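Local coordinates for probable arabinosyltransferase B (Mycobacterium tuberculosis H37Rv, PDB 7BVF), which polymerises arabinose into the arabinan of the cell-wall arabinogalactan as a membrane-embedded arabinosyltransferase, at residues P76-A81 and T151-G156; R424-T429 and V467-L472; Y863-P868 and A941-V946. One frame throughout, in Å; residues are numbered along the deposited sequence.

The three contacts lie in three different family regions of one chain and do not touch: nearest atoms are about 46 Å apart between contacts 1 and 2, and about 72 Å between contacts 2 and 3, which fall on opposite sides of the chain's centre. None shares a helix or strand with another, and each mixes buried with more accessible residues. Contacts 1 and 3 join extended backbone in the concanavalin-like and C-terminal regions, through a backbone hydrogen bond in the first and a reciprocal pair of them in the second, with mostly apolar side-chain contacts in contact 3. Contact 2, among the helices of the GT-C region, relies instead on arginine side chains reaching a serine.

Contact 1: P76-A81 and T151-G156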
ATOM      1  N   PRO A  76      12.449  -9.614 -35.422  1.00 21.37           N
ATOM      2  CA  PRO A  76      13.460 -10.431 -36.101  1.00 21.37           C
ATOM      3  C   PRO A  76      14.872 -10.044 -35.703  1.00 21.37           C
ATOM      4  O   PRO A  76      15.068  -9.233 -34.795  1.00 21.37           O
ATOM      5  CB  PRO A  76      13.196 -10.142 -37.579  1.00 21.37           C
ATOM      6  CG  PRO A  76      12.692  -8.754 -37.576  1.00 21.37           C
ATOM      7  CD  PRO A  76      11.880  -8.598 -36.322  1.00 21.37           C
ATOM      8  N   VAL A  77      15.865 -10.633 -36.358  1.00 23.82           N
ATOM      9  CA  VAL A  77      17.239 -10.164 -36.221  1.00 23.82           C
ATOM     10  C   VAL A  77      17.577  -9.145 -37.303  1.00 23.82           C
ATOM     11  O   VAL A  77      18.177  -8.107 -37.021  1.00 23.82           O
ATOM     12  CB  VAL A  77      18.207 -11.362 -36.247  1.00 23.82           C
ATOM     13  CG1 VAL A  77      19.639 -10.889 -36.185  1.00 23.82           C
ATOM     14  CG2 VAL A  77      17.919 -12.291 -35.097  1.00 23.82           C
ATOM     15  N   ASP A  78      17.184  -9.421 -38.542  1.00 24.50           N
ATOM     16  CA  ASP A  78      17.362  -8.532 -39.678  1.00 24.50           C
ATOM     17  C   ASP A  78      16.021  -8.286 -40.352  1.00 24.50           C
ATOM     18  O   ASP A  78      15.003  -8.880 -39.996  1.00 24.50           O
ATOM     19  CB  ASP A  78      18.349  -9.120 -40.692  1.00 24.50           C
ATOM     20  CG  ASP A  78      19.782  -9.056 -40.217  1.00 24.50           C
ATOM     21  OD1 ASP A  78      20.693  -9.215 -41.055  1.00 24.50           O
ATOM     22  OD2 ASP A  78      19.999  -8.845 -39.009  1.00 24.50           O
ATOM     23  N   PHE A  79      16.028  -7.389 -41.335  1.00 25.22           N
ATOM     24  CA  PHE A  79      14.870  -7.181 -42.192  1.00 25.22           C
ATOM     25  C   PHE A  79      15.337  -6.445 -43.437  1.00 25.22           C
ATOM     26  O   PHE A  79      16.203  -5.577 -43.350  1.00 25.22           O
ATOM     27  CB  PHE A  79      13.777  -6.388 -41.471  1.00 25.22           C
ATOM     28  CG  PHE A  79      12.542  -6.179 -42.290  1.00 25.22           C
ATOM     29  CD1 PHE A  79      11.611  -7.187 -42.427  1.00 25.22           C
ATOM     30  CD2 PHE A  79      12.312  -4.971 -42.919  1.00 25.22           C
ATOM     31  CE1 PHE A  79      10.476  -7.000 -43.181  1.00 25.22           C
ATOM     32  CE2 PHE A  79      11.179  -4.778 -43.673  1.00 25.22           C
ATOM     33  CZ  PHE A  79      10.258  -5.795 -43.804  1.00 25.22           C
ATOM     34  N   THR A  80      14.773  -6.796 -44.590  1.00 27.59           N
ATOM     35  CA  THR A  80      15.225  -6.211 -45.851  1.00 27.59           C
ATOM     36  C   THR A  80      14.107  -6.290 -46.874  1.00 27.59           C
ATOM     37  O   THR A  80      13.588  -7.377 -47.132  1.00 27.59           O
ATOM     38  CB  THR A  80      16.469  -6.928 -46.378  1.00 27.59           C
ATOM     39  OG1 THR A  80      17.412  -7.121 -45.317  1.00 27.59           O
ATOM     40  CG2 THR A  80      17.119  -6.119 -47.486  1.00 27.59           C
ATOM     41  N   ALA A  81      13.753  -5.154 -47.468  1.00 28.51           N
ATOM     42  CA  ALA A  81      12.762  -5.089 -48.530  1.00 28.51           C
ATOM     43  C   ALA A  81      13.346  -4.341 -49.718  1.00 28.51           C
ATOM     44  O   ALA A  81      14.179  -3.448 -49.548  1.00 28.51           O
ATOM     45  CB  ALA A  81      11.483  -4.405 -48.056  1.00 28.51           C
ATOM     46  N   THR A 151      16.311  -1.741 -45.719  1.00 27.79           N
ATOM     47  CA  THR A 151      17.046  -2.537 -44.738  1.00 27.79           C
ATOM     48  C   THR A 151      16.839  -2.022 -43.318  1.00 27.79           C
ATOM     49  O   THR A 151      16.666  -0.825 -43.083  1.00 27.79           O
ATOM     50  CB  THR A 151      18.539  -2.535 -45.059  1.00 27.79           C
ATOM     51  OG1 THR A 151      19.054  -1.208 -44.906  1.00 27.79           O
ATOM     52  CG2 THR A 151      18.772  -2.996 -46.485  1.00 27.79           C
ATOM     53  N   SER A 152      16.872  -2.949 -42.362  1.00 25.91           N
ATOM     54  CA  SER A 152      16.681  -2.631 -40.948  1.00 25.91           C
ATOM     55  C   SER A 152      17.371  -3.717 -40.135  1.00 25.91           C
ATOM     56  O   SER A 152      16.948  -4.876 -40.170  1.00 25.91           O
ATOM     57  CB  SER A 152      15.202  -2.547 -40.606  1.00 25.91           C
ATOM     58  OG  SER A 152      15.015  -2.346 -39.220  1.00 25.91           O
ATOM     59  N   THR A 153      18.425  -3.350 -39.416  1.00 27.71           N
ATOM     60  CA  THR A 153      19.257  -4.306 -38.694  1.00 27.71           C
ATOM     61  C   THR A 153      19.615  -3.691 -37.346  1.00 27.71           C
ATOM     62  O   THR A 153      18.989  -2.730 -36.890  1.00 27.71           O
ATOM     63  CB  THR A 153      20.511  -4.682 -39.502  1.00 27.71           C
ATOM     64  OG1 THR A 153      21.334  -3.523 -39.679  1.00 27.71           O
ATOM     65  CG2 THR A 153      20.145  -5.258 -40.863  1.00 27.71           C
ATOM     66  N   HIS A 154      20.616  -4.263 -36.683  1.00 30.42           N
ATOM     67  CA  HIS A 154      21.161  -3.661 -35.473  1.00 30.42           C
ATOM     68  C   HIS A 154      21.863  -2.356 -35.825  1.00 30.42           C
ATOM     69  O   HIS A 154      22.769  -2.340 -36.665  1.00 30.42           O
ATOM     70  CB  HIS A 154      22.134  -4.620 -34.793  1.00 30.42           C
ATOM     71  CG  HIS A 154      21.471  -5.647 -33.932  1.00 30.42           C
ATOM     72  ND1 HIS A 154      21.222  -5.447 -32.593  1.00 30.42           N
ATOM     73  CD2 HIS A 154      21.005  -6.885 -34.221  1.00 30.42           C
ATOM     74  CE1 HIS A 154      20.628  -6.515 -32.093  1.00 30.42           C
ATOM     75  NE2 HIS A 154      20.484  -7.402 -33.060  1.00 30.42           N
ATOM     76  N   ALA A 155      21.448  -1.267 -35.179  1.00 32.78           N
ATOM     77  CA  ALA A 155      22.012   0.064 -35.398  1.00 32.78           C
ATOM     78  C   ALA A 155      21.861   0.493 -36.862  1.00 32.78           C
ATOM     79  O   ALA A 155      22.832   0.659 -37.602  1.00 32.78           O
ATOM     80  CB  ALA A 155      23.477   0.117 -34.949  1.00 32.78           C
ATOM     81  N   GLY A 156      20.601   0.655 -37.260  1.00 31.80           N
ATOM     82  CA  GLY A 156      20.296   1.228 -38.556  1.00 31.80           C
ATOM     83  C   GLY A 156      18.909   0.908 -39.070  1.00 31.80           C
ATOM     84  O   GLY A 156      18.477  -0.244 -39.011  1.00 31.80           O
TER
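Phe79 and Ser152 are joined by a backbone hydrogen bond between 76-81 and 151-156, which run roughly antiparallel, their end-to-end directions 161° apart. Ser152 N donates to Phe79 O at 2.9 Å, with 145° at the hydrogen and the donor tilted away from the carbonyl plane. The same oxygen receives a CA-H...O contact from Thr151 CA at 3.4 Å, so two neighbouring residues converge on one acceptor.

Side-chain contacts flank this link. Thr80 and Thr151 lie alongside each other, their methyls CG2 to CG2 at 3.7 Å. Thr80 directs this methyl opposite its backbone N, with OG1 at a chi1 of -46°. At the other end, Thr153 CG2 meets the Asp78 carboxylate at CG, 3.9 Å away, an apolar group against a polar one. Between them, Ser152 CB sits at the edge of the Phe79 ring, close to its plane, while the phenyl group heads off toward Leu114 and Val202.

Strand 78-81 belongs to an antiparallel sheet in the concanavalin-like region, next to strand 202-214, and Val77 bonds through its backbone to Thr205. The chemistry implies a strand outermost in its sheet within this chain, met by a loop through a main-chain bond, with methyl contacts on its flanks.

Contact 2: R424-T429 and V467-L472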
ATOM      1  N   ARG A 424      29.096 -37.706  13.333  1.00 39.50           N
ATOM      2  CA  ARG A 424      28.750 -38.660  14.378  1.00 39.50           C
ATOM      3  C   ARG A 424      29.732 -39.823  14.360  1.00 39.50           C
ATOM      4  O   ARG A 424      29.980 -40.454  15.391  1.00 39.50           O
ATOM      5  CB  ARG A 424      27.317 -39.150  14.198  1.00 39.50           C
ATOM      6  CG  ARG A 424      26.857 -40.122  15.258  1.00 39.50           C
ATOM      7  CD  ARG A 424      25.732 -40.992  14.743  1.00 39.50           C
ATOM      8  NE  ARG A 424      24.630 -40.190  14.228  1.00 39.50           N
ATOM      9  CZ  ARG A 424      23.654 -39.701  14.981  1.00 39.50           C
ATOM     10  NH1 ARG A 424      23.644 -39.933  16.288  1.00 39.50           N
ATOM     11  NH2 ARG A 424      22.689 -38.979  14.430  1.00 39.50           N
ATOM     12  N   TYR A 425      30.296 -40.108  13.187  1.00 42.76           N
ATOM     13  CA  TYR A 425      31.363 -41.088  13.044  1.00 42.76           C
ATOM     14  C   TYR A 425      32.646 -40.460  12.522  1.00 42.76           C
ATOM     15  O   TYR A 425      33.601 -41.186  12.223  1.00 42.76           O
ATOM     16  CB  TYR A 425      30.938 -42.228  12.117  1.00 42.76           C
ATOM     17  CG  TYR A 425      29.493 -42.640  12.255  1.00 42.76           C
ATOM     18  CD1 TYR A 425      29.037 -43.265  13.406  1.00 42.76           C
ATOM     19  CD2 TYR A 425      28.588 -42.419  11.227  1.00 42.76           C
ATOM     20  CE1 TYR A 425      27.720 -43.648  13.534  1.00 42.76           C
ATOM     21  CE2 TYR A 425      27.269 -42.800  11.347  1.00 42.76           C
ATOM     22  CZ  TYR A 425      26.840 -43.413  12.502  1.00 42.76           C
ATOM     23  OH  TYR A 425      25.525 -43.794  12.627  1.00 42.76           O
ATOM     24  N   SER A 426      32.688 -39.133  12.400  1.00 44.81           N
ATOM     25  CA  SER A 426      33.848 -38.412  11.875  1.00 44.81           C
ATOM     26  C   SER A 426      34.208 -38.886  10.469  1.00 44.81           C
ATOM     27  O   SER A 426      35.379 -39.078  10.141  1.00 44.81           O
ATOM     28  CB  SER A 426      35.049 -38.532  12.813  1.00 44.81           C
ATOM     29  OG  SER A 426      35.808 -39.688  12.511  1.00 44.81           O
ATOM     30  N   ARG A 427      33.194 -39.077   9.634  1.00 44.87           N
ATOM     31  CA  ARG A 427      33.378 -39.463   8.244  1.00 44.87           C
ATOM     32  C   ARG A 427      33.157 -38.263   7.333  1.00 44.87           C
ATOM     33  O   ARG A 427      32.534 -37.272   7.714  1.00 44.87           O
ATOM     34  CB  ARG A 427      32.423 -40.594   7.867  1.00 44.87           C
ATOM     35  CG  ARG A 427      32.659 -41.875   8.635  1.00 44.87           C
ATOM     36  CD  ARG A 427      33.896 -42.584   8.132  1.00 44.87           C
ATOM     37  NE  ARG A 427      34.125 -43.856   8.808  1.00 44.87           N
ATOM     38  CZ  ARG A 427      33.460 -44.975   8.543  1.00 44.87           C
ATOM     39  NH1 ARG A 427      33.742 -46.085   9.208  1.00 44.87           N
ATOM     40  NH2 ARG A 427      32.513 -44.987   7.617  1.00 44.87           N
ATOM     41  N   LEU A 428      33.676 -38.366   6.113  1.00 40.94           N
ATOM     42  CA  LEU A 428      33.609 -37.274   5.154  1.00 40.94           C
ATOM     43  C   LEU A 428      32.735 -37.578   3.948  1.00 40.94           C
ATOM     44  O   LEU A 428      32.530 -36.692   3.114  1.00 40.94           O
ATOM     45  CB  LEU A 428      35.017 -36.902   4.678  1.00 40.94           C
ATOM     46  CG  LEU A 428      35.780 -35.880   5.519  1.00 40.94           C
ATOM     47  CD1 LEU A 428      37.105 -35.555   4.864  1.00 40.94           C
ATOM     48  CD2 LEU A 428      34.959 -34.621   5.724  1.00 40.94           C
ATOM     49  N   THR A 429      32.210 -38.792   3.829  1.00 36.58           N
ATOM     50  CA  THR A 429      31.419 -39.144   2.657  1.00 36.58           C
ATOM     51  C   THR A 429      30.026 -38.513   2.716  1.00 36.58           C
ATOM     52  O   THR A 429      29.584 -37.932   1.715  1.00 36.58           O
ATOM     53  CB  THR A 429      31.325 -40.663   2.504  1.00 36.58           C
ATOM     54  OG1 THR A 429      32.641 -41.218   2.452  1.00 36.58           O
ATOM     55  CG2 THR A 429      30.593 -41.015   1.228  1.00 36.58           C
ATOM     56  N   VAL A 467      40.045 -31.212   9.702  1.00 51.16           N
ATOM     57  CA  VAL A 467      41.395 -31.012  10.213  1.00 51.16           C
ATOM     58  C   VAL A 467      42.005 -32.335  10.650  1.00 51.16           C
ATOM     59  O   VAL A 467      43.150 -32.649  10.312  1.00 51.16           O
ATOM     60  CB  VAL A 467      41.382 -29.993  11.363  1.00 51.16           C
ATOM     61  CG1 VAL A 467      42.652 -30.104  12.179  1.00 51.16           C
ATOM     62  CG2 VAL A 467      41.214 -28.589  10.820  1.00 51.16           C
ATOM     63  N   ARG A 468      41.253 -33.131  11.403  1.00 51.90           N
ATOM     64  CA  ARG A 468      41.796 -34.377  11.925  1.00 51.90           C
ATOM     65  C   ARG A 468      41.916 -35.464  10.866  1.00 51.90           C
ATOM     66  O   ARG A 468      42.583 -36.471  11.117  1.00 51.90           O
ATOM     67  CB  ARG A 468      40.947 -34.871  13.098  1.00 51.90           C
ATOM     68  CG  ARG A 468      39.850 -35.849  12.734  1.00 51.90           C
ATOM     69  CD  ARG A 468      38.891 -36.030  13.899  1.00 51.90           C
ATOM     70  NE  ARG A 468      38.276 -37.353  13.904  1.00 51.90           N
ATOM     71  CZ  ARG A 468      38.700 -38.367  14.650  1.00 51.90           C
ATOM     72  NH1 ARG A 468      38.083 -39.539  14.594  1.00 51.90           N
ATOM     73  NH2 ARG A 468      39.744 -38.209  15.452  1.00 51.90           N
ATOM     74  N   ARG A 469      41.297 -35.291   9.696  1.00 52.42           N
ATOM     75  CA  ARG A 469      41.553 -36.183   8.573  1.00 52.42           C
ATOM     76  C   ARG A 469      42.632 -35.658   7.639  1.00 52.42           C
ATOM     77  O   ARG A 469      43.242 -36.449   6.913  1.00 52.42           O
ATOM     78  CB  ARG A 469      40.268 -36.424   7.778  1.00 52.42           C
ATOM     79  CG  ARG A 469      39.254 -37.287   8.500  1.00 52.42           C
ATOM     80  CD  ARG A 469      38.600 -38.275   7.552  1.00 52.42           C
ATOM     81  NE  ARG A 469      37.796 -39.266   8.258  1.00 52.42           N
ATOM     82  CZ  ARG A 469      38.285 -40.376   8.795  1.00 52.42           C
ATOM     83  NH1 ARG A 469      39.580 -40.638   8.710  1.00 52.42           N
ATOM     84  NH2 ARG A 469      37.482 -41.223   9.419  1.00 52.42           N
ATOM     85  N   HIS A 470      42.875 -34.347   7.641  1.00 52.77           N
ATOM     86  CA  HIS A 470      43.976 -33.770   6.882  1.00 52.77           C
ATOM     87  C   HIS A 470      45.331 -34.282   7.347  1.00 52.77           C
ATOM     88  O   HIS A 470      46.292 -34.255   6.572  1.00 52.77           O
ATOM     89  CB  HIS A 470      43.905 -32.245   6.988  1.00 52.77           C
ATOM     90  CG  HIS A 470      45.175 -31.544   6.625  1.00 52.77           C
ATOM     91  ND1 HIS A 470      46.186 -31.318   7.535  1.00 52.77           N
ATOM     92  CD2 HIS A 470      45.593 -31.002   5.458  1.00 52.77           C
ATOM     93  CE1 HIS A 470      47.175 -30.675   6.940  1.00 52.77           C
ATOM     94  NE2 HIS A 470      46.840 -30.471   5.679  1.00 52.77           N
ATOM     95  N   ARG A 471      45.433 -34.760   8.586  1.00 55.08           N
ATOM     96  CA  ARG A 471      46.702 -35.268   9.086  1.00 55.08           C
ATOM     97  C   ARG A 471      46.975 -36.702   8.661  1.00 55.08           C
ATOM     98  O   ARG A 471      48.120 -37.154   8.767  1.00 55.08           O
ATOM     99  CB  ARG A 471      46.746 -35.177  10.613  1.00 55.08           C
ATOM    100  CG  ARG A 471      46.877 -33.761  11.149  1.00 55.08           C
ATOM    101  CD  ARG A 471      46.322 -33.651  12.559  1.00 55.08           C
ATOM    102  NE  ARG A 471      46.303 -32.269  13.024  1.00 55.08           N
ATOM    103  CZ  ARG A 471      45.551 -31.827  14.026  1.00 55.08           C
ATOM    104  NH1 ARG A 471      44.751 -32.662  14.673  1.00 55.08           N
ATOM    105  NH2 ARG A 471      45.598 -30.550  14.380  1.00 55.08           N
ATOM    106  N   LEU A 472      45.965 -37.426   8.182  1.00 53.28           N
ATOM    107  CA  LEU A 472      46.159 -38.818   7.788  1.00 53.28           C
ATOM    108  C   LEU A 472      46.494 -38.941   6.305  1.00 53.28           C
ATOM    109  O   LEU A 472      47.572 -39.423   5.946  1.00 53.28           O
ATOM    110  CB  LEU A 472      44.913 -39.643   8.122  1.00 53.28           C
ATOM    111  CG  LEU A 472      44.347 -39.510   9.535  1.00 53.28           C
ATOM    112  CD1 LEU A 472      43.039 -40.267   9.650  1.00 53.28           C
ATOM    113  CD2 LEU A 472      45.349 -40.007  10.560  1.00 53.28           C
TER
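Ser426 meets both Arg468 and Arg469, using its hydroxyl for one and its carbonyl for the other. It is the first residue beyond helix 405-425 to depart from helical backbone angles, and its phi is positive. A chi1 of 88° sets its OG on the side shared by backbone N and C. There it donates to Tyr425 O at 2.7 Å and accepts from Arg468 NH1 at 3.1 Å. The arginine bond is nearly straight, 170° at the hydrogen, and OG lies in the guanidinium plane, at its edge. Arg468 reaches across with its outer chain stretched out, and its NE passes 3.6 Å from Ser426 CB.

The carbonyl is approached differently. Arg469 NE and Arg469 NH2 each lie 3.1 Å from Ser426 O, forming a forked pair of weak, bent bonds along one guanidinium edge. Asp243 is the stronger partner of Arg469 NH2, through a salt bridge.

At Arg427 the side chain starts away from 467-472, but its CD comes within 4.0 Å of Arg469 NH2. The two guanidinium planes are turned 53° apart; Arg427 also touches Asp240 and Asp243, acids that probably temper the proximity of like charges.

Leu428 follows, with CD1 against the aliphatic CD of Arg469 at 4.1 Å as the two side chains pass one another pointing opposite ways. Its backbone N bonds to Asp240. The whole is a post-helical turn between helices 405-425 and 430-442, whose positive-phi residue offers carbonyl and hydroxyl to arginines of helix 460-470, in the polytopic helical region assigned to the GT-C clan.

Contact 3: Y863-P868 and A941-V946; sequences YLLPKP and ADAVAV
Leu865 turns its CG opposite its own backbone N (chi1 -151°), which carries CD2 in between Ala943 and Val946. Val944 likewise sets CG1 opposite its backbone N, bringing that methyl beside Leu864.

The resulting contacts differ in approach. Leu865 and Val946 lie roughly perpendicular, with CD2 of the leucine 4.2 Å from CG1 of the valine. Leu865 CD2 also reaches Ala943 CB at 4.3 Å, so one methyl bridges residues three positions apart. Leu864 and Val944 instead run alongside each other in the same direction, Leu864 CD2 to Val944 CG1 being 4.1 Å. Leu865 CB, meanwhile, packs against the carbonyl of Val944.

Strands 863-864 and 945-950 supply the backbone framework, a short antiparallel ladder in the EmbC C-terminal region. By sequence this region belongs to the galactose-binding-domain clan, consistent with the β-strands and loops found here. Tyr863 and Val946 form the ladder's hydrogen-bonded pair, followed by the non-hydrogen-bonded pair Leu864 and Ala945. Strand 945-950 also pairs with 858-859 and 901-903 in this small irregular sheet; backbone bonds from Val944 and Ala945 to Ala903 mark the latter connection.

The reciprocal bonds of the first pair are unequal. Tyr863 N donates to Val946 O at 2.8 Å, with 170° at the hydrogen and the donor nearly in line with the carbonyl bond. The return bond, from Val946 N to Tyr863 O, measures 3.1 Å and is more bent, with its donor tilted from the carbonyl plane. Tyr863 O additionally faces Ala945 CA at 3.3 Å in a CA-H...O contact. The phenol ring of Tyr863 extends to meet Pro965 and Pro966 of strand 961-967, while Leu864, on the other face of the ladder, touches Lys765 and Leu767.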
ATOM      1  N   TYR A 863     -44.790 -12.858 -22.784  1.00 22.36           N
ATOM      2  CA  TYR A 863     -44.004 -13.674 -23.702  1.00 22.36           C
ATOM      3  C   TYR A 863     -44.283 -15.143 -23.420  1.00 22.36           C
ATOM      4  O   TYR A 863     -43.974 -15.639 -22.336  1.00 22.36           O
ATOM      5  CB  TYR A 863     -42.519 -13.363 -23.559  1.00 22.36           C
ATOM      6  CG  TYR A 863     -42.114 -12.070 -24.207  1.00 22.36           C
ATOM      7  CD1 TYR A 863     -42.276 -11.878 -25.565  1.00 22.36           C
ATOM      8  CD2 TYR A 863     -41.575 -11.040 -23.462  1.00 22.36           C
ATOM      9  CE1 TYR A 863     -41.915 -10.697 -26.166  1.00 22.36           C
ATOM     10  CE2 TYR A 863     -41.208  -9.852 -24.056  1.00 22.36           C
ATOM     11  CZ  TYR A 863     -41.380  -9.688 -25.408  1.00 22.36           C
ATOM     12  OH  TYR A 863     -41.012  -8.510 -26.005  1.00 22.36           O
ATOM     13  N   LEU A 864     -44.859 -15.838 -24.399  1.00 25.79           N
ATOM     14  CA  LEU A 864     -45.161 -17.259 -24.275  1.00 25.79           C
ATOM     15  C   LEU A 864     -43.935 -18.058 -23.870  1.00 25.79           C
ATOM     16  O   LEU A 864     -42.804 -17.611 -24.062  1.00 25.79           O
ATOM     17  CB  LEU A 864     -45.731 -17.803 -25.581  1.00 25.79           C
ATOM     18  CG  LEU A 864     -47.250 -17.777 -25.666  1.00 25.79           C
ATOM     19  CD1 LEU A 864     -47.710 -18.121 -27.067  1.00 25.79           C
ATOM     20  CD2 LEU A 864     -47.810 -18.765 -24.668  1.00 25.79           C
ATOM     21  N   LEU A 865     -44.149 -19.243 -23.308  1.00 26.81           N
ATOM     22  CA  LEU A 865     -43.081 -19.999 -22.685  1.00 26.81           C
ATOM     23  C   LEU A 865     -43.163 -21.440 -23.168  1.00 26.81           C
ATOM     24  O   LEU A 865     -44.222 -22.076 -23.031  1.00 26.81           O
ATOM     25  CB  LEU A 865     -43.206 -19.916 -21.161  1.00 26.81           C
ATOM     26  CG  LEU A 865     -41.958 -20.024 -20.297  1.00 26.81           C
ATOM     27  CD1 LEU A 865     -40.969 -18.965 -20.679  1.00 26.81           C
ATOM     28  CD2 LEU A 865     -42.347 -19.862 -18.853  1.00 26.81           C
ATOM     29  N   PRO A 866     -42.094 -21.987 -23.739  1.00 32.50           N
ATOM     30  CA  PRO A 866     -42.158 -23.344 -24.289  1.00 32.50           C
ATOM     31  C   PRO A 866     -42.283 -24.393 -23.194  1.00 32.50           C
ATOM     32  O   PRO A 866     -42.089 -24.132 -22.006  1.00 32.50           O
ATOM     33  CB  PRO A 866     -40.835 -23.479 -25.043  1.00 32.50           C
ATOM     34  CG  PRO A 866     -39.925 -22.526 -24.364  1.00 32.50           C
ATOM     35  CD  PRO A 866     -40.776 -21.370 -23.953  1.00 32.50           C
ATOM     36  N   LYS A 867     -42.619 -25.606 -23.626  1.00 42.09           N
ATOM     37  CA  LYS A 867     -42.750 -26.725 -22.705  1.00 42.09           C
ATOM     38  C   LYS A 867     -41.401 -27.029 -22.056  1.00 42.09           C
ATOM     39  O   LYS A 867     -40.368 -26.993 -22.731  1.00 42.09           O
ATOM     40  CB  LYS A 867     -43.270 -27.957 -23.446  1.00 42.09           C
ATOM     41  CG  LYS A 867     -44.051 -28.940 -22.588  1.00 42.09           C
ATOM     42  CD  LYS A 867     -45.450 -28.429 -22.277  1.00 42.09           C
ATOM     43  CE  LYS A 867     -46.140 -27.889 -23.518  1.00 42.09           C
ATOM     44  NZ  LYS A 867     -47.564 -27.547 -23.254  1.00 42.09           N
ATOM     45  N   PRO A 868     -41.374 -27.325 -20.758  1.00 43.06           N
ATOM     46  CA  PRO A 868     -40.092 -27.507 -20.072  1.00 43.06           C
ATOM     47  C   PRO A 868     -39.351 -28.740 -20.560  1.00 43.06           C
ATOM     48  O   PRO A 868     -39.911 -29.637 -21.194  1.00 43.06           O
ATOM     49  CB  PRO A 868     -40.491 -27.650 -18.599  1.00 43.06           C
ATOM     50  CG  PRO A 868     -41.892 -28.124 -18.637  1.00 43.06           C
ATOM     51  CD  PRO A 868     -42.512 -27.471 -19.836  1.00 43.06           C
ATOM     52  N   ALA A 941     -44.347 -25.579 -12.456  1.00 38.61           N
ATOM     53  CA  ALA A 941     -44.242 -26.414 -13.646  1.00 38.61           C
ATOM     54  C   ALA A 941     -45.110 -25.885 -14.778  1.00 38.61           C
ATOM     55  O   ALA A 941     -44.654 -25.788 -15.922  1.00 38.61           O
ATOM     56  CB  ALA A 941     -44.619 -27.856 -13.310  1.00 38.61           C
ATOM     57  N   ASP A 942     -46.360 -25.542 -14.486  1.00 41.07           N
ATOM     58  CA  ASP A 942     -47.305 -25.068 -15.492  1.00 41.07           C
ATOM     59  C   ASP A 942     -47.345 -23.542 -15.448  1.00 41.07           C
ATOM     60  O   ASP A 942     -48.271 -22.932 -14.916  1.00 41.07           O
ATOM     61  CB  ASP A 942     -48.693 -25.698 -15.270  1.00 41.07           C
ATOM     62  CG  ASP A 942     -49.274 -25.380 -13.905  1.00 41.07           C
ATOM     63  OD1 ASP A 942     -50.347 -24.744 -13.851  1.00 41.07           O
ATOM     64  OD2 ASP A 942     -48.657 -25.759 -12.889  1.00 41.07           O
ATOM     65  N   ALA A 943     -46.322 -22.922 -16.025  1.00 34.05           N
ATOM     66  CA  ALA A 943     -46.263 -21.479 -16.200  1.00 34.05           C
ATOM     67  C   ALA A 943     -46.393 -21.172 -17.683  1.00 34.05           C
ATOM     68  O   ALA A 943     -45.655 -21.729 -18.500  1.00 34.05           O
ATOM     69  CB  ALA A 943     -44.960 -20.906 -15.642  1.00 34.05           C
ATOM     70  N   VAL A 944     -47.330 -20.296 -18.030  1.00 29.20           N
ATOM     71  CA  VAL A 944     -47.650 -20.057 -19.433  1.00 29.20           C
ATOM     72  C   VAL A 944     -46.791 -18.955 -20.034  1.00 29.20           C
ATOM     73  O   VAL A 944     -46.306 -19.090 -21.156  1.00 29.20           O
ATOM     74  CB  VAL A 944     -49.148 -19.738 -19.581  1.00 29.20           C
ATOM     75  CG1 VAL A 944     -49.518 -19.639 -21.043  1.00 29.20           C
ATOM     76  CG2 VAL A 944     -49.965 -20.803 -18.913  1.00 29.20           C
ATOM     77  N   ALA A 945     -46.584 -17.853 -19.319  1.00 22.89           N
ATOM     78  CA  ALA A 945     -45.930 -16.691 -19.893  1.00 22.89           C
ATOM     79  C   ALA A 945     -45.073 -16.008 -18.842  1.00 22.89           C
ATOM     80  O   ALA A 945     -45.107 -16.353 -17.662  1.00 22.89           O
ATOM     81  CB  ALA A 945     -46.958 -15.713 -20.463  1.00 22.89           C
ATOM     82  N   VAL A 946     -44.284 -15.034 -19.292  1.00 21.16           N
ATOM     83  CA  VAL A 946     -43.497 -14.165 -18.426  1.00 21.16           C
ATOM     84  C   VAL A 946     -43.515 -12.764 -19.022  1.00 21.16           C
ATOM     85  O   VAL A 946     -43.970 -12.549 -20.145  1.00 21.16           O
ATOM     86  CB  VAL A 946     -42.042 -14.647 -18.255  1.00 21.16           C
ATOM     87  CG1 VAL A 946     -41.986 -15.923 -17.446  1.00 21.16           C
ATOM     88  CG2 VAL A 946     -41.394 -14.841 -19.602  1.00 21.16           C
TER